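Local coordinates for protein beta-1,4-mannanase (Aplysia kurodai, PDB 3VUP) that probably hydrolyses the beta-1,4-linked mannose backbone of mannan as an enzyme of the sea hare's digestive fluid, using a TIM-barrel catalytic domain, at residues 144-147 with 148-151; 134-137 with 138-142; 300-304 with 305-309; 328-331 with 332-335. All blocks are in the same frame, centred on the assembly; numbering follows the deposited sequence.

How the contacts relate
All four contacts are local and follow one another in series along a TIM barrel, none enclosing or crossing another. Contact 2 (134-142) lies within helix 130-147, and contact 1 (144-151) ends that same helix and leads toward barrel strand 157-161; their centres are about 14 Å apart. Much later, contact 3 (300-309) closes the loop after strand 289-293 and starts helix 304-313. Strand 318-322 then intervenes before contact 4 (328-335), in helix 324-338. Contacts 3 and 4 touch, Ile304 lying against Asn330 and Phe308 against Ile335, which joins two neighbouring outer helices. The centres of contacts 2 and 3 stand about 40 Å apart, on opposite sides of the chain's centre.

Contact 1 of 4, residues 144-147 with 148-151; sequences IVNH and VKGH
Val148 lays its CG2 methyl back over the last turn of the helix, where, within this helix end, it meets carbonyl oxygens: CG2 lies 3.5 Å from Ile144 O and 3.8 Å from Val145 O. With CG1 anti to the carbonyl carbon of its own residue (chi1 -59°), CG2 falls between the backbone N and that carbon, while CG1 rests against the carbonyl group of His147. Val148 N is shared between two weak hydrogen bonds, to Ile144 O at 3.3 Å and to Val145 O at 3.4 Å, and Lys149 N gives a third weak one to Asn146 O at 3.2 Å. Val148 is the first residue to leave helical angles and opens a type II turn, closed by His151 N bonding to Val148 O. Gly150 takes the positive phi of that turn. Lys149 brushes Asn146 O with its CB at 3.3 Å, then extends away. Outside the turn, His151 NE2 is hydrogen-bonded to Asp97 and Gly150 N to Asp215. Val148 packs on Leu96 of helix 88-101 and on Trp157 of strand 157-161, while Val145 leans on helix 197-214, so the helix end sits between two neighbouring helices over the barrel wall.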
loop_
_atom_site.group_PDB
_atom_site.type_symbol
_atom_site.label_atom_id
_atom_site.label_comp_id
_atom_site.label_asym_id
_atom_site.label_seq_id
_atom_site.Cartn_x
_atom_site.Cartn_y
_atom_site.Cartn_z
ATOM N N ILE A 144 7.575 9.860 12.704
ATOM C CA ILE A 144 7.413 10.140 11.281
ATOM C C ILE A 144 6.023 10.712 10.978
ATOM O O ILE A 144 5.890 11.749 10.321
ATOM C CB ILE A 144 7.675 8.882 10.425
ATOM C CG1 ILE A 144 9.160 8.498 10.478
ATOM C CG2 ILE A 144 7.211 9.115 8.989
ATOM C CD1 ILE A 144 9.444 7.105 9.957
ATOM N N VAL A 145 4.995 10.029 11.468
ATOM C CA VAL A 145 3.617 10.427 11.214
ATOM C C VAL A 145 3.334 11.809 11.783
ATOM O O VAL A 145 2.680 12.638 11.142
ATOM C CB VAL A 145 2.648 9.375 11.792
ATOM C CG1 VAL A 145 1.210 9.877 11.781
ATOM C CG2 VAL A 145 2.772 8.068 11.017
ATOM N N ASN A 146 3.836 12.062 12.986
ATOM C CA ASN A 146 3.655 13.365 13.602
ATOM C C ASN A 146 4.332 14.474 12.809
ATOM O O ASN A 146 3.794 15.570 12.666
ATOM C CB ASN A 146 4.187 13.362 15.029
ATOM C CG ASN A 146 4.002 14.694 15.707
ATOM O OD1 ASN A 146 2.874 15.106 15.991
ATOM N ND2 ASN A 146 5.104 15.386 15.963
ATOM N N HIS A 147 5.519 14.185 12.287
ATOM C CA HIS A 147 6.302 15.200 11.598
ATOM C C HIS A 147 5.605 15.703 10.331
ATOM O O HIS A 147 5.742 16.868 9.963
ATOM C CB HIS A 147 7.676 14.651 11.239
ATOM C CG HIS A 147 8.620 15.692 10.738
ATOM N ND1 HIS A 147 9.213 16.614 11.571
ATOM C CD2 HIS A 147 9.063 15.970 9.489
ATOM C CE1 HIS A 147 9.990 17.410 10.857
ATOM N NE2 HIS A 147 9.913 17.043 9.591
ATOM N N VAL A 148 4.866 14.820 9.666
ATOM C CA VAL A 148 4.166 15.173 8.432
ATOM C C VAL A 148 2.654 15.232 8.627
ATOM O O VAL A 148 1.900 15.221 7.651
ATOM C CB VAL A 148 4.518 14.211 7.270
ATOM C CG1 VAL A 148 6.021 14.245 6.999
ATOM C CG2 VAL A 148 4.028 12.780 7.549
ATOM N N LYS A 149 2.216 15.329 9.880
ATOM C CA LYS A 149 0.798 15.353 10.242
ATOM C C LYS A 149 0.035 16.360 9.390
ATOM O O LYS A 149 0.441 17.521 9.318
ATOM C CB LYS A 149 0.655 15.728 11.724
ATOM C CG LYS A 149 -0.771 15.750 12.259
ATOM C CD LYS A 149 -0.797 16.224 13.710
ATOM C CE LYS A 149 -2.221 16.320 14.239
ATOM N NZ LYS A 149 -2.294 17.029 15.548
ATOM N N GLY A 150 -1.055 15.933 8.764
ATOM C CA GLY A 150 -1.908 16.831 8.024
ATOM C C GLY A 150 -1.419 17.264 6.659
ATOM O O GLY A 150 -2.101 18.051 6.013
ATOM N N HIS A 151 -0.272 16.767 6.203
ATOM C CA HIS A 151 0.294 17.258 4.952
ATOM C C HIS A 151 -0.675 17.043 3.792
ATOM O O HIS A 151 -1.166 15.935 3.585
ATOM C CB HIS A 151 1.622 16.568 4.650
ATOM C CG HIS A 151 2.462 17.311 3.664
ATOM N ND1 HIS A 151 2.098 17.466 2.343
ATOM C CD2 HIS A 151 3.637 17.964 3.813
ATOM C CE1 HIS A 151 3.025 18.171 1.718
ATOM N NE2 HIS A 151 3.969 18.490 2.587
#

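Contact 2 of 4, residues 134-137 with 138-142; sequences QSYI and DKALK. With SO4 (sulfate ion), chain H.
Gln134 and Asp138, one helical turn apart, meet through their polar ends, and a sulfate ion, probably from the crystallisation liquor, extends the pairing. The amide nitrogen NE2 faces both carboxylate oxygens with two weak hydrogen bonds, 3.1 Å to Asp138 OD1 and a straighter one of 3.2 Å to Asp138 OD2, while the two planes are turned 59° apart. A bend at chi2 (60°) turns the amide toward the next turn, where Asp138 stands. The same NE2 also bonds sulfate O1 at 2.6 Å, and the extended Lys142 brings NZ within 2.6 Å of sulfate O4; Lys251 supplies another bond to the ion.

Among the apolar contacts, the CB of Leu141 lies over the Tyr136 ring as an off-centre CH-pi contact, 4.1 Å from the centroid, and Ala140 CB approaches Tyr136 CE1 at 3.7 Å. Ile137 CG2 packs against Lys142 CE, on the chain that reaches the sulfate. Beyond the segment, Tyr136 OH is hydrogen-bonded to His64, and its ring meets Trp111 edge-to-face.

The backbone bonding changes register here: Tyr136 O accepts from both Ala140 N and Leu141 N, and Lys142 N bonds Ile137 O, giving a wider pi-type turn. Chemically, NE2 has three acceptors for two hydrogens, and the two lysines probably offset the charges of the sulfate and of Asp138.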
loop_
_atom_site.group_PDB
_atom_site.type_symbol
_atom_site.label_atom_id
_atom_site.label_comp_id
_atom_site.label_asym_id
_atom_site.label_seq_id
_atom_site.Cartn_x
_atom_site.Cartn_y
_atom_site.Cartn_z
ATOM N N GLN A 134 6.333 -2.498 19.488
ATOM C CA GLN A 134 6.075 -1.253 20.205
ATOM C C GLN A 134 7.234 -0.263 20.068
ATOM O O GLN A 134 7.008 0.946 19.981
ATOM C CB GLN A 134 5.734 -1.499 21.677
ATOM C CG GLN A 134 5.089 -0.288 22.358
ATOM C CD GLN A 134 3.774 0.148 21.710
ATOM O OE1 GLN A 134 2.935 -0.680 21.345
ATOM N NE2 GLN A 134 3.592 1.458 21.571
ATOM N N SER A 135 8.469 -0.764 20.036
ATOM C CA SER A 135 9.618 0.118 19.821
ATOM C C SER A 135 9.594 0.765 18.436
ATOM O O SER A 135 9.929 1.938 18.299
ATOM C CB SER A 135 10.962 -0.578 20.107
ATOM O OG SER A 135 11.346 -1.492 19.094
ATOM N N TYR A 136 9.187 0.019 17.411
ATOM C CA TYR A 136 9.021 0.625 16.092
ATOM C C TYR A 136 7.993 1.750 16.149
ATOM O O TYR A 136 8.212 2.858 15.635
ATOM C CB TYR A 136 8.607 -0.406 15.019
ATOM C CG TYR A 136 8.240 0.289 13.729
ATOM C CD1 TYR A 136 9.191 1.034 13.040
ATOM C CD2 TYR A 136 6.939 0.260 13.228
ATOM C CE1 TYR A 136 8.871 1.716 11.883
ATOM C CE2 TYR A 136 6.611 0.937 12.061
ATOM C CZ TYR A 136 7.580 1.663 11.397
ATOM O OH TYR A 136 7.232 2.349 10.254
ATOM N N ILE A 137 6.860 1.457 16.772
ATOM C CA ILE A 137 5.776 2.416 16.849
ATOM C C ILE A 137 6.194 3.683 17.592
ATOM O O ILE A 137 5.974 4.798 17.111
ATOM C CB ILE A 137 4.554 1.754 17.473
ATOM C CG1 ILE A 137 3.964 0.757 16.465
ATOM C CG2 ILE A 137 3.528 2.802 17.897
ATOM C CD1 ILE A 137 2.881 -0.113 17.022
ATOM N N ASP A 138 6.835 3.513 18.743
ATOM C CA ASP A 138 7.172 4.655 19.581
ATOM C C ASP A 138 8.390 5.434 19.089
ATOM O O ASP A 138 8.414 6.661 19.152
ATOM C CB ASP A 138 7.362 4.214 21.032
ATOM C CG ASP A 138 6.063 3.795 21.685
ATOM O OD1 ASP A 138 4.990 4.160 21.162
ATOM O OD2 ASP A 138 6.112 3.112 22.729
ATOM N N LYS A 139 9.395 4.726 18.589
ATOM C CA LYS A 139 10.657 5.368 18.226
ATOM C C LYS A 139 10.755 5.810 16.765
ATOM O O LYS A 139 11.596 6.651 16.433
ATOM C CB LYS A 139 11.843 4.461 18.569
ATOM C CG LYS A 139 12.044 4.233 20.054
ATOM C CD LYS A 139 12.647 5.467 20.712
ATOM C CE LYS A 139 13.158 5.174 22.114
ATOM N NZ LYS A 139 14.124 6.218 22.569
ATOM N N ALA A 140 9.931 5.234 15.893
ATOM C CA ALA A 140 10.003 5.554 14.467
ATOM C C ALA A 140 8.676 5.980 13.852
ATOM O O ALA A 140 8.594 7.042 13.249
ATOM C CB ALA A 140 10.627 4.405 13.674
ATOM N N LEU A 141 7.646 5.147 13.976
ATOM C CA LEU A 141 6.405 5.419 13.250
ATOM C C LEU A 141 5.711 6.687 13.737
ATOM O O LEU A 141 5.387 7.569 12.936
ATOM C CB LEU A 141 5.455 4.223 13.328
ATOM C CG LEU A 141 4.140 4.390 12.563
ATOM C CD1 LEU A 141 4.363 4.615 11.070
ATOM C CD2 LEU A 141 3.277 3.166 12.788
ATOM N N LYS A 142 5.467 6.779 15.042
ATOM C CA LYS A 142 4.816 7.972 15.555
ATOM C C LYS A 142 5.614 9.255 15.248
ATOM O O LYS A 142 5.029 10.241 14.802
ATOM C CB LYS A 142 4.433 7.835 17.037
ATOM C CG LYS A 142 3.282 6.853 17.289
ATOM C CD LYS A 142 3.000 6.712 18.775
ATOM C CE LYS A 142 1.780 5.857 19.057
ATOM N NZ LYS A 142 1.418 5.923 20.498
HETATM S S SO4 H . -0.048 3.000 22.266
HETATM O O1 SO4 H . 1.165 2.276 21.894
HETATM O O2 SO4 H . -1.224 2.125 22.162
HETATM O O3 SO4 H . 0.061 3.481 23.640
HETATM O O4 SO4 H . -0.209 4.147 21.373
#

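Contact 3 of 4, residues 300-304 with 305-309; sequences GGMTI and TQMFN
Thr303 and Gln306 grip each other in a capping box at the start of helix 304-313. Gln306 N donates to Thr303 OG1 at 3.0 Å, and in return Thr303 N donates to Gln306 OE1 at 2.9 Å, in a nearly straight bond of 169° at the donor hydrogen. The hydroxyl can receive its partner because chi1 of 66° tucks OG1 between the backbone N and the carbonyl carbon, turned toward the first helical turn. The long chain of Gln306, extended beyond CG, passes back alongside that hydroxyl before its amide oxygen reaches the backbone.

A water donates to the same oxygen and to Gly301 O, linking the loop before the cap to the glutamine.

Beside the box lie apolar contacts. Met302 CB meets Met307 CG at 3.6 Å, and Ile304 CG1 lies at the edge of the Phe308 ring, 3.9 Å from CE2, the two side chains pointing the same way. Farther along, Asn309 ND2 and Asn309 N reach Thr305 O from opposite faces of its carbonyl plane. Second-shell hydrogen bonds join Ile304 N to Glu296 and Asn309 ND2 to Asn337.

Phe308 continues onto strand 318-322 and meets Phe294 edge-to-face, while Ile304 and Thr305 face helix 324-338, so the new helix rests on the barrel strand and beside helix 324-338.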
loop_
_atom_site.group_PDB
_atom_site.type_symbol
_atom_site.label_atom_id
_atom_site.label_comp_id
_atom_site.label_asym_id
_atom_site.label_seq_id
_atom_site.Cartn_x
_atom_site.Cartn_y
_atom_site.Cartn_z
ATOM N N GLY A 300 -3.445 -10.309 -19.018
ATOM C CA GLY A 300 -4.417 -11.213 -19.606
ATOM C C GLY A 300 -4.776 -10.923 -21.049
ATOM O O GLY A 300 -5.807 -11.385 -21.527
ATOM N N GLY A 301 -3.926 -10.172 -21.741
ATOM C CA GLY A 301 -4.188 -9.807 -23.123
ATOM C C GLY A 301 -4.665 -8.375 -23.305
ATOM O O GLY A 301 -4.741 -7.898 -24.436
ATOM N N MET A 302 -4.987 -7.688 -22.210
ATOM C CA MET A 302 -5.384 -6.286 -22.284
ATOM C C MET A 302 -4.190 -5.384 -22.545
ATOM O O MET A 302 -3.086 -5.654 -22.073
ATOM C CB MET A 302 -6.023 -5.839 -20.966
ATOM C CG MET A 302 -7.289 -6.561 -20.569
ATOM S SD MET A 302 -7.906 -5.884 -19.017
ATOM C CE MET A 302 -9.452 -6.753 -18.852
ATOM N N THR A 303 -4.410 -4.283 -23.259
ATOM C CA THR A 303 -3.399 -3.232 -23.314
ATOM C C THR A 303 -3.443 -2.453 -21.999
ATOM O O THR A 303 -4.446 -2.480 -21.296
ATOM C CB THR A 303 -3.667 -2.233 -24.447
ATOM O OG1 THR A 303 -4.882 -1.536 -24.156
ATOM C CG2 THR A 303 -3.760 -2.930 -25.799
ATOM N N ILE A 304 -2.377 -1.722 -21.678
ATOM C CA ILE A 304 -2.387 -0.928 -20.454
ATOM C C ILE A 304 -3.532 0.108 -20.470
ATOM O O ILE A 304 -4.129 0.395 -19.437
ATOM C CB ILE A 304 -1.015 -0.261 -20.199
ATOM C CG1 ILE A 304 -0.895 0.201 -18.744
ATOM C CG2 ILE A 304 -0.774 0.871 -21.179
ATOM C CD1 ILE A 304 -0.746 -0.942 -17.744
ATOM N N THR A 305 -3.867 0.643 -21.640
ATOM C CA THR A 305 -4.979 1.588 -21.721
ATOM C C THR A 305 -6.299 0.891 -21.388
ATOM O O THR A 305 -7.121 1.419 -20.633
ATOM C CB THR A 305 -5.038 2.291 -23.097
ATOM O OG1 THR A 305 -3.855 3.084 -23.263
ATOM C CG2 THR A 305 -6.247 3.203 -23.199
ATOM N N GLN A 306 -6.494 -0.305 -21.931
ATOM C CA GLN A 306 -7.676 -1.080 -21.587
ATOM C C GLN A 306 -7.735 -1.349 -20.091
ATOM O O GLN A 306 -8.824 -1.359 -19.507
ATOM C CB GLN A 306 -7.730 -2.388 -22.373
ATOM C CG GLN A 306 -8.138 -2.167 -23.820
ATOM C CD GLN A 306 -7.963 -3.405 -24.667
ATOM O OE1 GLN A 306 -7.050 -4.197 -24.455
ATOM N NE2 GLN A 306 -8.844 -3.580 -25.635
ATOM N N MET A 307 -6.574 -1.573 -19.475
ATOM C CA MET A 307 -6.537 -1.879 -18.047
ATOM C C MET A 307 -6.961 -0.674 -17.209
ATOM O O MET A 307 -7.799 -0.804 -16.323
ATOM C CB MET A 307 -5.157 -2.403 -17.637
ATOM C CG MET A 307 -4.795 -3.704 -18.335
ATOM S SD MET A 307 -3.209 -4.385 -17.848
ATOM C CE MET A 307 -3.675 -5.226 -16.339
ATOM N N PHE A 308 -6.392 0.498 -17.484
ATOM C CA PHE A 308 -6.790 1.697 -16.746
ATOM C C PHE A 308 -8.276 1.999 -16.925
ATOM O O PHE A 308 -8.980 2.322 -15.964
ATOM C CB PHE A 308 -5.947 2.906 -17.144
ATOM C CG PHE A 308 -4.670 3.044 -16.352
ATOM C CD1 PHE A 308 -4.658 3.698 -15.126
ATOM C CD2 PHE A 308 -3.481 2.514 -16.825
ATOM C CE1 PHE A 308 -3.486 3.831 -14.399
ATOM C CE2 PHE A 308 -2.309 2.643 -16.103
ATOM C CZ PHE A 308 -2.310 3.298 -14.891
ATOM N N ASN A 309 -8.773 1.871 -18.154
ATOM C CA ASN A 309 -10.198 2.083 -18.418
ATOM C C ASN A 309 -11.048 1.053 -17.691
ATOM O O ASN A 309 -12.096 1.387 -17.139
ATOM C CB ASN A 309 -10.490 2.081 -19.921
ATOM C CG ASN A 309 -10.183 3.413 -20.565
ATOM O OD1 ASN A 309 -11.040 4.279 -20.647
ATOM N ND2 ASN A 309 -8.948 3.595 -21.002
HETATM O O HOH W 1 -6.146 -6.146 -26.061
#

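Contact 4 of 4, residues 328-331 with 332-335; sequences GDNQ and RKGI. With SO4 (sulfate ion), chain F.
Arg332, in the conformer described, turns its guanidinium back over the preceding turn, one face lying flat above Gly328 O, with the carbonyl oxygen 3.3 Å from the plane and over its centre. The bend at chi3 (-73°) folds the chain in this way. From there NH1 forms a salt bridge with Asp329 OD1 at 3.1 Å. The carboxylate and guanidinium planes stand 84° apart, nearly perpendicular, and the bridge pairs OD1 with NH1.

Asn330 and Lys333 meet at an angle, and a water spans their polar ends, donating to Asn330 OD1 and, in the lysine conformer described, accepting from Lys333 NZ. On the amide's other branch, Asn330 ND2 bonds sulfate O3 at 3.1 Å as well as Glu296. Gln331 stretches out beside it: its NE2 reaches sulfate O2 at 3.3 Å and also the backbone of Trp322, while OE1 bonds Ser321.

Arg327 NE and Gln297 N also bond this ion, which probably came from the crystallisation liquor. The Asp329-Arg332 pair is an i to i+3 salt bridge on an outer helix of the TIM barrel, beside a sulfate site near the end of strand 318-322.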
loop_
_atom_site.group_PDB
_atom_site.type_symbol
_atom_site.label_atom_id
_atom_site.label_comp_id
_atom_site.label_asym_id
_atom_site.label_seq_id
_atom_site.Cartn_x
_atom_site.Cartn_y
_atom_site.Cartn_z
ATOM N N GLY A 328 7.099 3.270 -17.282
ATOM C CA GLY A 328 6.330 4.489 -17.422
ATOM C C GLY A 328 6.039 4.915 -18.849
ATOM O O GLY A 328 4.998 5.523 -19.095
ATOM N N ASP A 329 6.947 4.621 -19.783
ATOM C CA ASP A 329 6.728 4.938 -21.202
ATOM C C ASP A 329 5.370 4.406 -21.635
ATOM O O ASP A 329 4.568 5.108 -22.253
ATOM C CB ASP A 329 7.795 4.281 -22.101
ATOM C CG ASP A 329 9.044 5.134 -22.296
ATOM O OD1 ASP A 329 9.143 6.219 -21.695
ATOM O OD2 ASP A 329 9.944 4.700 -23.055
ATOM N N ASN A 330 5.127 3.143 -21.314
ATOM C CA ASN A 330 3.883 2.514 -21.698
ATOM C C ASN A 330 2.741 2.928 -20.782
ATOM O O ASN A 330 1.644 3.257 -21.237
ATOM C CB ASN A 330 4.038 0.993 -21.691
ATOM C CG ASN A 330 2.882 0.293 -22.374
ATOM O OD1 ASN A 330 2.470 0.687 -23.466
ATOM N ND2 ASN A 330 2.335 -0.736 -21.723
ATOM N N GLN A 331 2.989 2.903 -19.480
ATOM C CA GLN A 331 1.905 3.082 -18.525
ATOM C C GLN A 331 1.307 4.483 -18.551
ATOM O O GLN A 331 0.106 4.649 -18.338
ATOM C CB GLN A 331 2.346 2.667 -17.118
ATOM C CG GLN A 331 2.647 1.180 -17.059
ATOM C CD GLN A 331 3.200 0.723 -15.728
ATOM O OE1 GLN A 331 3.383 1.512 -14.799
ATOM N NE2 GLN A 331 3.463 -0.570 -15.628
ATOM N N ARG A 332 2.139 5.479 -18.841
ATOM C CA ARG A 332 1.651 6.844 -18.964
ATOM C C ARG A 332 0.577 7.000 -20.022
ATOM O O ARG A 332 -0.254 7.902 -19.924
ATOM C CB ARG A 332 2.789 7.805 -19.263
ATOM C CG ARG A 332 3.602 8.169 -18.048
ATOM C CD ARG A 332 4.599 9.282 -18.331
ATOM N NE ARG A 332 5.738 8.845 -19.130
ATOM C CZ ARG A 332 6.813 8.246 -18.629
ATOM N NH1 ARG A 332 7.814 7.892 -19.427
ATOM N NH2 ARG A 332 6.885 7.982 -17.325
ATOM N N LYS A 333 0.591 6.139 -21.037
ATOM C CA LYS A 333 -0.455 6.209 -22.046
ATOM C C LYS A 333 -1.821 5.938 -21.444
ATOM O O LYS A 333 -2.807 6.580 -21.803
ATOM C CB LYS A 333 -0.234 5.146 -23.119
ATOM C CG LYS A 333 1.054 5.255 -23.874
ATOM C CD LYS A 333 1.197 4.113 -24.866
ATOM C CE LYS A 333 0.187 4.229 -25.994
ATOM N NZ LYS A 333 0.302 3.095 -26.945
ATOM N N GLY A 334 -1.885 4.966 -20.543
ATOM C CA GLY A 334 -3.147 4.643 -19.907
ATOM C C GLY A 334 -3.598 5.717 -18.941
ATOM O O GLY A 334 -4.774 6.070 -18.895
ATOM N N ILE A 335 -2.654 6.229 -18.158
ATOM C CA ILE A 335 -2.914 7.338 -17.254
ATOM C C ILE A 335 -3.454 8.549 -18.028
ATOM O O ILE A 335 -4.455 9.152 -17.635
ATOM C CB ILE A 335 -1.630 7.687 -16.482
ATOM C CG1 ILE A 335 -1.265 6.532 -15.543
ATOM C CG2 ILE A 335 -1.775 8.997 -15.726
ATOM C CD1 ILE A 335 0.153 6.583 -15.036
HETATM S S SO4 F . 3.845 -2.849 -18.914
HETATM O O1 SO4 F . 4.737 -2.708 -17.790
HETATM O O2 SO4 F . 2.915 -1.838 -18.594
HETATM O O3 SO4 F . 4.424 -2.302 -20.123
HETATM O O4 SO4 F . 3.599 -4.268 -19.116
HETATM O O HOH W 2 0.247 0.844 -25.058
#